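Local structure of serpin-ZX (Arabidopsis thaliana, 3LE2) at residues Lys233-Met238 and Thr375-Gly380; Leu173-Thr178 and Val381-Gly386; Gly53-Gln58 and Glu307-Met312. The protein inhibits metacaspase-9 by covalent binding after cleavage of its reactive centre loop, and limits RD21A activity in the control of programmed cell death. One frame throughout, in Å; residues are numbered along the deposited sequence.

From the N terminus, helix residues 53-58 come first, then strand residues 173-178 and then 233-238, each waiting for a later partner. Residues 307-312 close the first and widest loop, interaction 3; residues 375-380 close interaction 1, and 381-386, next along the chain, close interaction 2. Interaction 1 thus falls wholly within the span of interaction 2, while interaction 3 crosses both. Interactions 1 and 2 touch, with Phe-236 against Leu-383: interaction 1 pairs strands 236-243 and 370-376, and interaction 2 packs the neighbouring strand 382-388 on strand 167-176. Interaction 3 stands apart, its centre about 30 Å from that of interaction 2, tying helix 54-63 to a loop.

Interaction 1: residues Lys233-Met238 and Thr375-Gly380; sequences KRQFSM and TENITG. With ACT (acetate ion), chain C.
Glu-376 is the side chain to follow, because it reaches back from the end of one strand to grip the backbone just ahead of the other. Its CB lies 3.9 Å from Phe-236 CE2. CG, placed anti to the backbone N (chi1 -166°), sits over one face of the Phe-236 ring in a CH-pi contact, 4.3 Å from the centroid, and also meets Arg-234 CB at 3.7 Å. A bend at chi2 then turns the carboxylate away, almost perpendicular to the ring. OE2 receives the backbone N of Gln-235 at 2.9 Å on its anti lone pair, while Ile-378 N comes to it from well above the carboxylate plane. OE1 takes both N and OG1 of Thr-379. Four donors therefore hold the carboxylate, which would probably favour its charged form and fixes the turn 377-380 against Gln-235.

Behind this, Ser-237 and Thr-375 form an antiparallel hydrogen-bonded pair, and Phe-236 with Glu-376 the adjoining non-hydrogen-bonded one. Past the end of strand 370-376 the ladder gains one more rung, Asn-377 N to Gln-235 O at 2.7 Å and nearly straight (177°). On the Thr-375 side of the sheet, Asn-377 ND2 gives a hydrogen bond to Ser-237 OG (2.8 Å) that lies in the amide plane; Asn-377 OD1 is bonded to Tyr-239 OH.

Arg-234 bends away: Phe-236 CZ lies over one face of its guanidinium, offset toward the rim, so the ring offers its edge to Arg-234 CZ. NH1 bonds to Ala-84 O and NH2 pairs with Asp-232. Strands 236-243 and 370-376 are neighbours in sheet B of the serpin fold. Strand 220-226 flanks 236-243 and strand 382-388 flanks 370-376, while helix 68-83 lies against Glu-376 and Thr-379 through Val-82.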
loop_
_atom_site.group_PDB
_atom_site.type_symbol
_atom_site.label_atom_id
_atom_site.label_comp_id
_atom_site.label_asym_id
_atom_site.label_seq_id
_atom_site.Cartn_x
_atom_site.Cartn_y
_atom_site.Cartn_z
ATOM N N LYS A 233 14.917 7.641 -10.737
ATOM C CA LYS A 233 15.594 6.348 -10.874
ATOM C C LYS A 233 14.653 5.181 -10.560
ATOM O O LYS A 233 14.825 4.067 -11.062
ATOM C CB LYS A 233 16.794 6.273 -9.929
ATOM C CG LYS A 233 17.988 7.135 -10.316
ATOM C CD LYS A 233 19.253 6.602 -9.638
ATOM C CE LYS A 233 20.519 7.270 -10.152
ATOM N NZ LYS A 233 21.739 6.583 -9.631
ATOM N N ARG A 234 13.668 5.436 -9.708
ATOM C CA ARG A 234 12.723 4.397 -9.341
ATOM C C ARG A 234 11.847 4.024 -10.525
ATOM O O ARG A 234 11.567 4.851 -11.391
ATOM C CB ARG A 234 11.897 4.840 -8.141
ATOM C CG ARG A 234 12.780 5.118 -6.935
ATOM C CD ARG A 234 12.096 5.970 -5.893
ATOM N NE ARG A 234 11.602 7.227 -6.438
ATOM C CZ ARG A 234 10.729 7.996 -5.800
ATOM N NH1 ARG A 234 10.279 7.615 -4.616
ATOM N NH2 ARG A 234 10.304 9.133 -6.334
ATOM N N GLN A 235 11.454 2.761 -10.580
ATOM C CA GLN A 235 10.533 2.310 -11.607
ATOM C C GLN A 235 9.277 1.741 -10.954
ATOM O O GLN A 235 9.294 0.641 -10.396
ATOM C CB GLN A 235 11.182 1.257 -12.515
ATOM C CG GLN A 235 10.187 0.658 -13.533
ATOM C CD GLN A 235 9.571 1.720 -14.442
ATOM O OE1 GLN A 235 8.370 2.012 -14.375
ATOM N NE2 GLN A 235 10.404 2.313 -15.291
ATOM N N PHE A 236 8.185 2.489 -11.028
ATOM C CA PHE A 236 6.937 2.034 -10.435
ATOM C C PHE A 236 6.090 1.366 -11.497
ATOM O O PHE A 236 6.124 1.755 -12.658
ATOM C CB PHE A 236 6.162 3.214 -9.852
ATOM C CG PHE A 236 6.879 3.930 -8.744
ATOM C CD1 PHE A 236 7.589 5.094 -8.997
ATOM C CD2 PHE A 236 6.828 3.447 -7.445
ATOM C CE1 PHE A 236 8.245 5.756 -7.980
ATOM C CE2 PHE A 236 7.473 4.114 -6.412
ATOM C CZ PHE A 236 8.181 5.269 -6.678
ATOM N N SER A 237 5.335 0.354 -11.092
ATOM C CA SER A 237 4.323 -0.251 -11.957
ATOM C C SER A 237 3.103 -0.640 -11.130
ATOM O O SER A 237 3.175 -0.777 -9.903
ATOM C CB SER A 237 4.873 -1.493 -12.667
ATOM O OG SER A 237 6.082 -1.193 -13.330
ATOM N N MET A 238 1.982 -0.817 -11.808
ATOM C CA MET A 238 0.791 -1.347 -11.163
ATOM C C MET A 238 0.508 -2.695 -11.787
ATOM O O MET A 238 0.578 -2.860 -13.005
ATOM C CB MET A 238 -0.423 -0.399 -11.305
ATOM C CG MET A 238 -1.743 -0.985 -10.759
ATOM S SD MET A 238 -3.173 0.112 -10.891
ATOM C CE MET A 238 -2.869 1.211 -9.502
ATOM N N THR A 375 4.230 -1.522 -7.046
ATOM C CA THR A 375 5.552 -1.812 -6.534
ATOM C C THR A 375 6.595 -0.944 -7.182
ATOM O O THR A 375 6.432 -0.459 -8.306
ATOM C CB THR A 375 5.982 -3.241 -6.862
ATOM O OG1 THR A 375 6.207 -3.330 -8.271
ATOM C CG2 THR A 375 4.909 -4.230 -6.472
ATOM N N GLU A 376 7.691 -0.782 -6.460
ATOM C CA GLU A 376 8.853 -0.144 -7.007
ATOM C C GLU A 376 9.746 -1.314 -7.421
ATOM O O GLU A 376 10.136 -2.148 -6.593
ATOM C CB GLU A 376 9.479 0.789 -5.964
ATOM C CG GLU A 376 10.499 1.767 -6.531
ATOM C CD GLU A 376 11.760 1.060 -7.015
ATOM O OE1 GLU A 376 12.420 0.418 -6.169
ATOM O OE2 GLU A 376 12.075 1.129 -8.229
ATOM N N ASN A 377 10.021 -1.397 -8.719
ATOM C CA ASN A 377 10.678 -2.568 -9.305
ATOM C C ASN A 377 12.167 -2.755 -8.968
ATOM O O ASN A 377 12.643 -3.883 -8.918
ATOM C CB ASN A 377 10.451 -2.607 -10.829
ATOM C CG ASN A 377 8.963 -2.839 -11.209
ATOM O OD1 ASN A 377 8.338 -3.824 -10.789
ATOM N ND2 ASN A 377 8.406 -1.935 -12.022
ATOM N N ILE A 378 12.901 -1.671 -8.731
ATOM C CA ILE A 378 14.323 -1.794 -8.397
ATOM C C ILE A 378 14.533 -2.482 -7.047
ATOM O O ILE A 378 15.363 -3.392 -6.916
ATOM C CB ILE A 378 15.049 -0.430 -8.324
ATOM C CG1 ILE A 378 14.832 0.407 -9.594
ATOM C CG2 ILE A 378 16.528 -0.637 -7.990
ATOM C CD1 ILE A 378 15.076 -0.316 -10.880
ATOM N N THR A 379 13.783 -2.045 -6.041
ATOM C CA THR A 379 13.925 -2.601 -4.700
ATOM C C THR A 379 12.960 -3.755 -4.456
ATOM O O THR A 379 13.114 -4.502 -3.490
ATOM C CB THR A 379 13.629 -1.538 -3.636
ATOM O OG1 THR A 379 12.274 -1.113 -3.781
ATOM C CG2 THR A 379 14.544 -0.337 -3.805
ATOM N N GLY A 380 11.951 -3.885 -5.312
ATOM C CA GLY A 380 10.875 -4.832 -5.065
ATOM C C GLY A 380 9.927 -4.438 -3.932
ATOM O O GLY A 380 9.036 -5.198 -3.583
HETATM C C ACT C . 6.401 -4.726 -15.806
HETATM O O ACT C . 5.915 -3.572 -15.643
HETATM O OXT ACT C . 5.606 -5.693 -15.706
HETATM C CH3 ACT C . 7.856 -4.945 -16.115
#

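Interaction 2: residues Leu173-Thr178 and Val381-Gly386; sequences LYFKGT and VVLFIG. With ACT (acetate ion), chain D.
Phe-384 turns the rim of its ring to Phe-175: CE2 comes to 3.3 Å from Phe-175 CB, a tight carbon contact, with that CB close to the plane of the Phe-384 ring. This is an edge meeting the root of a side chain, and the two rings do not stack. Phe-175 CG stands anti to its own backbone N (chi1 170°), which carries its ring past the Phe-384 edge and toward Leu-383. Leu-173 O also lies in the plane of the Phe-384 ring, 3.9 Å from CE1.

The two leucines add methyl contacts, mostly to the rings. Leu-173 CD2 packs against Phe-384 CZ at 3.7 Å, approaching the ring obliquely, and lies 4.4 Å from Leu-383 CB. Leu-383 in turn sends CD2 to Phe-175 CD1 at 4.0 Å, the two side chains crossing at about a right angle.

Both aromatic and aliphatic contacts join the two main layers of a serpin, sheet A through strand 167-176 and sheet B through strand 382-388, whose short segments run at 90° and 9.0 Å apart. Leu-383 and Phe-384 both face Val-374, a classic beta bulge, which is consistent with both side chains turning toward strand 167-176.

Aromatic company continues beyond the pair, where the Phe-175 ring meets Tyr-227 edge to face.

Polar contacts lie off to the side, where Thr-178 N makes a weak hydrogen bond, 3.2 Å, to O of an acetate ion probably left from crystallisation.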
loop_
_atom_site.group_PDB
_atom_site.type_symbol
_atom_site.label_atom_id
_atom_site.label_comp_id
_atom_site.label_asym_id
_atom_site.label_seq_id
_atom_site.Cartn_x
_atom_site.Cartn_y
_atom_site.Cartn_z
ATOM N N LEU A 173 -0.422 7.710 2.791
ATOM C CA LEU A 173 0.430 7.726 1.614
ATOM C C LEU A 173 -0.416 8.117 0.417
ATOM O O LEU A 173 -1.381 7.426 0.075
ATOM C CB LEU A 173 1.112 6.361 1.380
ATOM C CG LEU A 173 2.101 6.282 0.201
ATOM C CD1 LEU A 173 3.293 7.211 0.410
ATOM C CD2 LEU A 173 2.601 4.856 -0.096
ATOM N N TYR A 174 -0.063 9.241 -0.203
ATOM C CA TYR A 174 -0.674 9.642 -1.465
ATOM C C TYR A 174 0.282 9.338 -2.616
ATOM O O TYR A 174 1.481 9.594 -2.530
ATOM C CB TYR A 174 -1.067 11.129 -1.452
ATOM C CG TYR A 174 -1.590 11.657 -2.774
ATOM C CD1 TYR A 174 -2.949 11.612 -3.069
ATOM C CD2 TYR A 174 -0.728 12.204 -3.732
ATOM C CE1 TYR A 174 -3.454 12.104 -4.277
ATOM C CE2 TYR A 174 -1.222 12.697 -4.954
ATOM C CZ TYR A 174 -2.591 12.641 -5.212
ATOM O OH TYR A 174 -3.115 13.108 -6.398
ATOM N N PHE A 175 -0.260 8.790 -3.692
ATOM C CA PHE A 175 0.516 8.498 -4.887
ATOM C C PHE A 175 -0.331 8.849 -6.090
ATOM O O PHE A 175 -1.524 8.542 -6.135
ATOM C CB PHE A 175 0.906 7.011 -4.909
ATOM C CG PHE A 175 1.507 6.519 -6.220
ATOM C CD1 PHE A 175 2.873 6.390 -6.367
ATOM C CD2 PHE A 175 0.698 6.101 -7.263
ATOM C CE1 PHE A 175 3.424 5.903 -7.546
ATOM C CE2 PHE A 175 1.247 5.604 -8.445
ATOM C CZ PHE A 175 2.607 5.511 -8.584
ATOM N N LYS A 176 0.281 9.517 -7.053
ATOM C CA LYS A 176 -0.371 9.725 -8.335
ATOM C C LYS A 176 0.685 9.700 -9.411
ATOM O O LYS A 176 1.662 10.446 -9.345
ATOM C CB LYS A 176 -1.140 11.048 -8.381
ATOM C CG LYS A 176 -1.794 11.300 -9.733
ATOM C CD LYS A 176 -2.805 12.423 -9.657
ATOM C CE LYS A 176 -3.452 12.691 -11.007
ATOM N NZ LYS A 176 -4.429 13.830 -10.913
ATOM N N GLY A 177 0.497 8.827 -10.392
ATOM C CA GLY A 177 1.473 8.667 -11.448
ATOM C C GLY A 177 0.836 8.723 -12.820
ATOM O O GLY A 177 -0.333 8.385 -12.993
ATOM N N THR A 178 1.624 9.162 -13.792
ATOM C CA THR A 178 1.242 9.134 -15.196
ATOM C C THR A 178 1.776 7.846 -15.823
ATOM O O THR A 178 2.926 7.487 -15.584
ATOM C CB THR A 178 1.868 10.329 -15.945
ATOM O OG1 THR A 178 1.302 11.550 -15.458
ATOM C CG2 THR A 178 1.605 10.228 -17.416
ATOM N N VAL A 381 10.111 -3.255 -3.350
ATOM C CA VAL A 381 9.225 -2.790 -2.283
ATOM C C VAL A 381 7.790 -2.528 -2.803
ATOM O O VAL A 381 7.596 -1.959 -3.879
ATOM C CB VAL A 381 9.809 -1.526 -1.585
ATOM C CG1 VAL A 381 8.747 -0.792 -0.738
ATOM C CG2 VAL A 381 11.029 -1.894 -0.733
ATOM N N VAL A 382 6.788 -2.955 -2.036
ATOM C CA VAL A 382 5.381 -2.768 -2.422
ATOM C C VAL A 382 4.770 -1.517 -1.778
ATOM O O VAL A 382 4.692 -1.437 -0.557
ATOM C CB VAL A 382 4.553 -4.011 -2.017
ATOM C CG1 VAL A 382 3.043 -3.792 -2.239
ATOM C CG2 VAL A 382 5.080 -5.254 -2.752
ATOM N N LEU A 383 4.340 -0.545 -2.589
ATOM C CA LEU A 383 3.667 0.658 -2.062
ATOM C C LEU A 383 2.214 0.432 -1.678
ATOM O O LEU A 383 1.753 0.960 -0.672
ATOM C CB LEU A 383 3.702 1.816 -3.063
ATOM C CG LEU A 383 5.025 2.551 -3.193
ATOM C CD1 LEU A 383 6.028 1.647 -3.932
ATOM C CD2 LEU A 383 4.809 3.854 -3.937
ATOM N N PHE A 384 1.485 -0.311 -2.508
ATOM C CA PHE A 384 0.045 -0.488 -2.307
ATOM C C PHE A 384 -0.374 -1.897 -2.653
ATOM O O PHE A 384 0.130 -2.477 -3.615
ATOM C CB PHE A 384 -0.769 0.452 -3.219
ATOM C CG PHE A 384 -0.621 1.914 -2.904
ATOM C CD1 PHE A 384 -1.175 2.451 -1.749
ATOM C CD2 PHE A 384 0.035 2.766 -3.790
ATOM C CE1 PHE A 384 -1.059 3.809 -1.470
ATOM C CE2 PHE A 384 0.159 4.119 -3.512
ATOM C CZ PHE A 384 -0.387 4.642 -2.347
ATOM N N ILE A 385 -1.309 -2.429 -1.872
ATOM C CA ILE A 385 -2.069 -3.618 -2.238
ATOM C C ILE A 385 -3.552 -3.260 -2.142
ATOM O O ILE A 385 -3.962 -2.525 -1.245
ATOM C CB ILE A 385 -1.782 -4.804 -1.292
ATOM C CG1 ILE A 385 -0.290 -5.119 -1.263
ATOM C CG2 ILE A 385 -2.608 -6.046 -1.692
ATOM C CD1 ILE A 385 0.093 -6.186 -0.253
ATOM N N GLY A 386 -4.359 -3.763 -3.068
ATOM C CA GLY A 386 -5.775 -3.439 -3.047
ATOM C C GLY A 386 -6.626 -4.439 -3.806
ATOM O O GLY A 386 -6.120 -5.357 -4.461
HETATM C C ACT D . 2.808 12.655 -11.739
HETATM O O ACT D . 3.088 11.591 -12.355
HETATM O OXT ACT D . 1.593 12.834 -11.449
HETATM C CH3 ACT D . 3.872 13.655 -11.364
#

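Interaction 3: residues Gly53-Gln58 and Glu307-Met312; sequences GATKDQ and EGLTEM
The carboxylate of Glu-307 is the flat group here, and Ala-54 takes up one side of it. Ala-54 CB lies to one side of the carboxylate plane and beyond its rim, 3.7 Å from Glu-307 OE1. Ala-54 N approaches the same oxygen from the same side, tilted out of the plane, and makes a weak hydrogen bond of 3.1 Å whose angle at the hydrogen is only 129°. Glu-307 gets there by a folded chain: CG lies beside its backbone N (chi1 -82°) and the chain bends again at chi2, curling the carboxylate back over the start of the helix.

Gly-53 holds the N-cap position, and its positive phi (68°) turns the backbone into the helix; the first turn is then closed by Asp-57 N to Gly-53 O. An acid placed near the amino end of a helix is electrostatically favourable, so the glutamate probably gains from the helix dipole even though the bond to Ala-54 N is weak.

Next to the carboxylate's aliphatic stem, Thr-55 points at Glu-307, and the two side chains slide past each other in opposite directions. The hydroxyl is modelled too tightly against Glu-307 CB to support any finer reading. The methyl looks the other way along the loop: Thr-55 CG2 is 4.4 Å from Leu-309 CD2, a loose apolar touch.

This is structural packing far from the reactive centre loop. Helix 54-63 is held here against the coil running between helices 291-296 and 316-319, with Ser-301 also touching Thr-55. The same coil is pinned where Leu-309 and Met-312 both pack on Leu-167 of strand 167-176 and the backbone of Met-312 bonds to Lys-109.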
loop_
_atom_site.group_PDB
_atom_site.type_symbol
_atom_site.label_atom_id
_atom_site.label_comp_id
_atom_site.label_asym_id
_atom_site.label_seq_id
_atom_site.Cartn_x
_atom_site.Cartn_y
_atom_site.Cartn_z
ATOM N N GLY A 53 11.999 -6.664 24.857
ATOM C CA GLY A 53 11.541 -7.940 25.360
ATOM C C GLY A 53 10.698 -8.642 24.322
ATOM O O GLY A 53 10.917 -8.482 23.126
ATOM N N ALA A 54 9.724 -9.413 24.791
ATOM C CA ALA A 54 8.904 -10.236 23.917
ATOM C C ALA A 54 8.137 -9.389 22.904
ATOM O O ALA A 54 7.691 -9.896 21.874
ATOM C CB ALA A 54 7.952 -11.090 24.739
ATOM N N THR A 55 7.995 -8.100 23.192
ATOM C CA THR A 55 7.311 -7.205 22.271
ATOM C C THR A 55 8.217 -6.838 21.104
ATOM O O THR A 55 7.841 -7.019 19.937
ATOM C CB THR A 55 6.769 -5.938 22.981
ATOM O OG1 THR A 55 5.771 -6.327 23.927
ATOM C CG2 THR A 55 6.132 -4.976 21.978
ATOM N N LYS A 56 9.406 -6.328 21.405
ATOM C CA LYS A 56 10.359 -6.051 20.341
ATOM C C LYS A 56 10.504 -7.296 19.451
ATOM O O LYS A 56 10.442 -7.212 18.217
ATOM C CB LYS A 56 11.711 -5.630 20.914
ATOM C CG LYS A 56 12.659 -5.023 19.891
ATOM C CD LYS A 56 13.970 -4.562 20.526
ATOM C CE LYS A 56 14.708 -5.727 21.188
ATOM N NZ LYS A 56 16.108 -5.380 21.567
ATOM N N ASP A 57 10.663 -8.456 20.086
ATOM C CA ASP A 57 10.897 -9.699 19.357
ATOM C C ASP A 57 9.732 -10.089 18.472
ATOM O O ASP A 57 9.924 -10.553 17.348
ATOM C CB ASP A 57 11.204 -10.840 20.318
ATOM C CG ASP A 57 12.553 -10.691 20.971
ATOM O OD1 ASP A 57 13.435 -10.047 20.358
ATOM O OD2 ASP A 57 12.728 -11.214 22.093
ATOM N N GLN A 58 8.522 -9.902 18.976
ATOM C CA GLN A 58 7.348 -10.292 18.213
ATOM C C GLN A 58 7.202 -9.436 16.962
ATOM O O GLN A 58 6.768 -9.917 15.915
ATOM C CB GLN A 58 6.088 -10.219 19.068
ATOM C CG GLN A 58 4.938 -11.017 18.518
ATOM C CD GLN A 58 3.667 -10.784 19.304
ATOM O OE1 GLN A 58 3.157 -11.696 19.957
ATOM N NE2 GLN A 58 3.156 -9.551 19.259
ATOM N N GLU A 307 3.148 -6.561 28.131
ATOM C CA GLU A 307 4.541 -6.126 28.067
ATOM C C GLU A 307 4.607 -4.608 28.168
ATOM O O GLU A 307 5.094 -4.044 29.153
ATOM C CB GLU A 307 5.187 -6.566 26.747
ATOM C CG GLU A 307 5.682 -8.000 26.706
ATOM C CD GLU A 307 6.903 -8.201 27.566
ATOM O OE1 GLU A 307 8.021 -8.180 27.012
ATOM O OE2 GLU A 307 6.745 -8.373 28.794
ATOM N N GLY A 308 4.107 -3.951 27.129
ATOM C CA GLY A 308 4.129 -2.507 27.073
ATOM C C GLY A 308 5.292 -1.975 26.259
ATOM O O GLY A 308 6.111 -2.727 25.711
ATOM N N LEU A 309 5.352 -0.652 26.194
ATOM C CA LEU A 309 6.358 0.048 25.422
ATOM C C LEU A 309 7.206 0.859 26.388
ATOM O O LEU A 309 6.962 2.051 26.629
ATOM C CB LEU A 309 5.674 0.937 24.391
ATOM C CG LEU A 309 4.690 0.151 23.520
ATOM C CD1 LEU A 309 3.663 1.066 22.886
ATOM C CD2 LEU A 309 5.455 -0.640 22.468
ATOM N N THR A 310 8.204 0.183 26.945
ATOM C CA THR A 310 9.007 0.725 28.027
ATOM C C THR A 310 10.153 1.591 27.518
ATOM O O THR A 310 10.797 2.296 28.293
ATOM C CB THR A 310 9.551 -0.409 28.915
ATOM O OG1 THR A 310 10.190 -1.400 28.096
ATOM C CG2 THR A 310 8.410 -1.065 29.682
ATOM N N GLU A 311 10.393 1.548 26.212
ATOM C CA GLU A 311 11.444 2.365 25.610
ATOM C C GLU A 311 10.901 3.597 24.885
ATOM O O GLU A 311 11.618 4.261 24.143
ATOM C CB GLU A 311 12.283 1.524 24.642
ATOM C CG GLU A 311 12.998 0.348 25.305
ATOM C CD GLU A 311 13.722 0.755 26.579
ATOM O OE1 GLU A 311 14.606 1.644 26.517
ATOM O OE2 GLU A 311 13.399 0.184 27.643
ATOM N N MET A 312 9.636 3.915 25.097
ATOM C CA MET A 312 9.032 4.982 24.319
ATOM C C MET A 312 8.818 6.263 25.142
ATOM O O MET A 312 9.053 7.380 24.663
ATOM C CB MET A 312 7.729 4.478 23.716
ATOM C CG MET A 312 7.238 5.266 22.530
ATOM S SD MET A 312 5.707 4.544 21.911
ATOM C CE MET A 312 6.319 3.114 21.002
#